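Local structure of LP15968p (3MN8) at residues Pro92-Ala98 with Phe210-Phe216. The protein is a zinc-dependent metallocarboxypeptidase that releases C-terminal arginine or lysine from peptides and proteins, including growth factors, peptide hormones and neuropeptides. Numbering follows the deposited sequence.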
loop_
_atom_site.group_PDB
_atom_site.type_symbol
_atom_site.label_atom_id
_atom_site.label_comp_id
_atom_site.label_asym_id
_atom_site.label_seq_id
_atom_site.Cartn_x
_atom_site.Cartn_y
_atom_site.Cartn_z
ATOM N N PRO A 92 12.224 -1.244 5.072
ATOM C CA PRO A 92 10.758 -1.168 5.087
ATOM C C PRO A 92 10.109 -2.092 4.068
ATOM O O PRO A 92 10.382 -1.974 2.868
ATOM C CB PRO A 92 10.468 0.287 4.695
ATOM C CG PRO A 92 11.782 1.010 4.799
ATOM C CD PRO A 92 12.837 -0.004 4.564
ATOM N N PRO A 93 9.250 -3.005 4.536
ATOM C CA PRO A 93 8.407 -3.746 3.597
ATOM C C PRO A 93 7.233 -2.859 3.208
ATOM O O PRO A 93 6.678 -2.125 4.031
ATOM C CB PRO A 93 7.929 -4.968 4.404
ATOM C CG PRO A 93 8.275 -4.685 5.829
ATOM C CD PRO A 93 8.932 -3.321 5.932
ATOM N N VAL A 94 6.865 -2.912 1.939
ATOM C CA VAL A 94 5.799 -2.080 1.433
ATOM C C VAL A 94 5.035 -2.914 0.422
ATOM O O VAL A 94 5.581 -3.891 -0.101
ATOM C CB VAL A 94 6.370 -0.829 0.747
ATOM C CG1 VAL A 94 5.249 0.079 0.278
ATOM C CG2 VAL A 94 7.316 -0.087 1.688
ATOM N N LYS A 95 3.780 -2.548 0.153
ATOM C CA LYS A 95 2.970 -3.247 -0.851
ATOM C C LYS A 95 2.091 -2.324 -1.700
ATOM O O LYS A 95 1.633 -1.270 -1.248
ATOM C CB LYS A 95 2.109 -4.335 -0.205
ATOM C CG LYS A 95 1.056 -3.830 0.762
ATOM C CD LYS A 95 1.160 -4.579 2.089
ATOM C CE LYS A 95 -0.200 -4.694 2.768
ATOM N NZ LYS A 95 -0.916 -3.398 2.924
ATOM N N TYR A 96 1.883 -2.730 -2.945
ATOM C CA TYR A 96 0.888 -2.108 -3.815
ATOM C C TYR A 96 -0.137 -3.162 -4.233
ATOM O O TYR A 96 0.229 -4.218 -4.765
ATOM C CB TYR A 96 1.549 -1.522 -5.063
ATOM C CG TYR A 96 2.073 -0.118 -4.883
ATOM C CD1 TYR A 96 1.591 0.697 -3.866
ATOM C CD2 TYR A 96 3.042 0.400 -5.739
ATOM C CE1 TYR A 96 2.051 1.987 -3.710
ATOM C CE2 TYR A 96 3.516 1.693 -5.586
ATOM C CZ TYR A 96 3.017 2.481 -4.562
ATOM O OH TYR A 96 3.469 3.769 -4.370
ATOM N N ILE A 97 -1.418 -2.912 -3.979
ATOM C CA ILE A 97 -2.424 -3.837 -4.491
ATOM C C ILE A 97 -3.292 -3.133 -5.519
ATOM O O ILE A 97 -3.489 -1.919 -5.437
ATOM C CB ILE A 97 -3.298 -4.490 -3.387
ATOM C CG1 ILE A 97 -2.447 -5.296 -2.385
ATOM C CG2 ILE A 97 -4.291 -5.441 -4.031
ATOM C CD1 ILE A 97 -1.911 -4.514 -1.223
ATOM N N ALA A 98 -3.794 -3.890 -6.492
ATOM C CA ALA A 98 -4.680 -3.335 -7.504
ATOM C C ALA A 98 -5.862 -4.260 -7.811
ATOM O O ALA A 98 -5.930 -5.389 -7.332
ATOM C CB ALA A 98 -3.899 -3.044 -8.762
ATOM N N PHE A 210 4.361 -4.608 7.412
ATOM C CA PHE A 210 4.251 -3.620 6.352
ATOM C C PHE A 210 4.194 -2.206 6.896
ATOM O O PHE A 210 3.513 -1.930 7.876
ATOM C CB PHE A 210 3.051 -3.913 5.466
ATOM C CG PHE A 210 3.246 -5.110 4.603
ATOM C CD1 PHE A 210 2.603 -6.304 4.890
ATOM C CD2 PHE A 210 4.116 -5.061 3.534
ATOM C CE1 PHE A 210 2.793 -7.416 4.103
ATOM C CE2 PHE A 210 4.309 -6.173 2.745
ATOM C CZ PHE A 210 3.648 -7.353 3.030
ATOM N N VAL A 211 4.926 -1.316 6.247
ATOM C CA VAL A 211 5.095 0.043 6.735
ATOM C C VAL A 211 4.147 0.998 6.026
ATOM O O VAL A 211 3.531 1.854 6.650
ATOM C CB VAL A 211 6.550 0.540 6.538
ATOM C CG1 VAL A 211 6.642 2.037 6.783
ATOM C CG2 VAL A 211 7.529 -0.237 7.444
ATOM N N LEU A 212 4.033 0.831 4.716
ATOM C CA LEU A 212 3.228 1.706 3.873
ATOM C C LEU A 212 2.566 0.860 2.787
ATOM O O LEU A 212 3.073 -0.202 2.440
ATOM C CB LEU A 212 4.127 2.782 3.245
ATOM C CG LEU A 212 3.637 3.663 2.086
ATOM C CD1 LEU A 212 2.329 4.332 2.432
ATOM C CD2 LEU A 212 4.695 4.714 1.738
ATOM N N SER A 213 1.450 1.334 2.242
ATOM C CA SER A 213 0.696 0.569 1.251
ATOM C C SER A 213 -0.302 1.426 0.481
ATOM O O SER A 213 -0.729 2.482 0.936
ATOM C CB SER A 213 -0.058 -0.571 1.945
ATOM O OG SER A 213 -0.926 -1.220 1.038
ATOM N N ALA A 214 -0.691 0.957 -0.691
ATOM C CA ALA A 214 -1.714 1.645 -1.455
ATOM C C ALA A 214 -2.510 0.617 -2.221
ATOM O O ALA A 214 -1.944 -0.378 -2.667
ATOM C CB ALA A 214 -1.082 2.636 -2.403
ATOM N N ASN A 215 -3.823 0.825 -2.347
ATOM C CA ASN A 215 -4.602 0.014 -3.278
ATOM C C ASN A 215 -5.415 0.852 -4.291
ATOM O O ASN A 215 -5.923 1.940 -3.978
ATOM C CB ASN A 215 -5.392 -1.128 -2.593
ATOM C CG ASN A 215 -6.651 -0.662 -1.918
ATOM O OD1 ASN A 215 -7.749 -0.998 -2.359
ATOM N ND2 ASN A 215 -6.512 0.099 -0.832
ATOM N N PHE A 216 -5.479 0.348 -5.523
ATOM C CA PHE A 216 -5.889 1.155 -6.647
ATOM C C PHE A 216 -7.265 0.781 -7.132
ATOM O O PHE A 216 -7.613 -0.395 -7.239
ATOM C CB PHE A 216 -4.859 1.045 -7.767
ATOM C CG PHE A 216 -3.482 1.428 -7.334
ATOM C CD1 PHE A 216 -2.613 0.486 -6.814
ATOM C CD2 PHE A 216 -3.067 2.746 -7.406
ATOM C CE1 PHE A 216 -1.349 0.852 -6.392
ATOM C CE2 PHE A 216 -1.796 3.116 -6.978
ATOM C CZ PHE A 216 -0.943 2.172 -6.474
#
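Lys95 crosses the Phe210 ring and sets CD over its centre, 3.3 Å from the centroid in a CH-pi contact, while CB of Pro93 touches CD2 of the same ring. The lysine is bent all along: CG lies between the backbone N and the carbonyl carbon (chi1 65°), and further turns fold the chain towards Ser213, where NZ makes a weak hydrogen bond to OG. Both polar ends have firmer company beyond the pair, NZ with Asn293 OD1 of helix 289-296 and Ser213 OG with Glu301 OE1, an example of how a buried lysine finds polar partners on the face of a sheet. Were Phe210 an alanine, CD of Lys95 would probably lose the ring it rests on, and the chain would be freer to turn away from Ser213. On the opposite face of the sheet from Lys95, the Tyr96 ring receives the edge of Phe216 on its face, T-shaped at 76°, with centroids 5.3 Å apart; Ala214 CB packs 3.5 Å from Tyr96 CE1, and the hydroxyl bonds to Leu328 O in helix 317-333. Strands 93-97 and 212-216 run parallel, their axes approaching to 4.8 Å. Ile97 N reaches Ala214 O at 2.9 Å, and Phe216 N returns to Ile97 O at 3.0 Å; at the other end Val211 N bonds to Pro93 O. Opposite Ile97, Asn215 OD1 accepts a hydrogen bond from NE2 of the zinc ligand His217, which makes Asn215 a second-shell residue. Such strands centre the mixed eight-stranded sheet, packed between helices, of the M14 zinc-carboxypeptidase alpha/beta fold, whose catalytic zinc lies near their C-terminal ends.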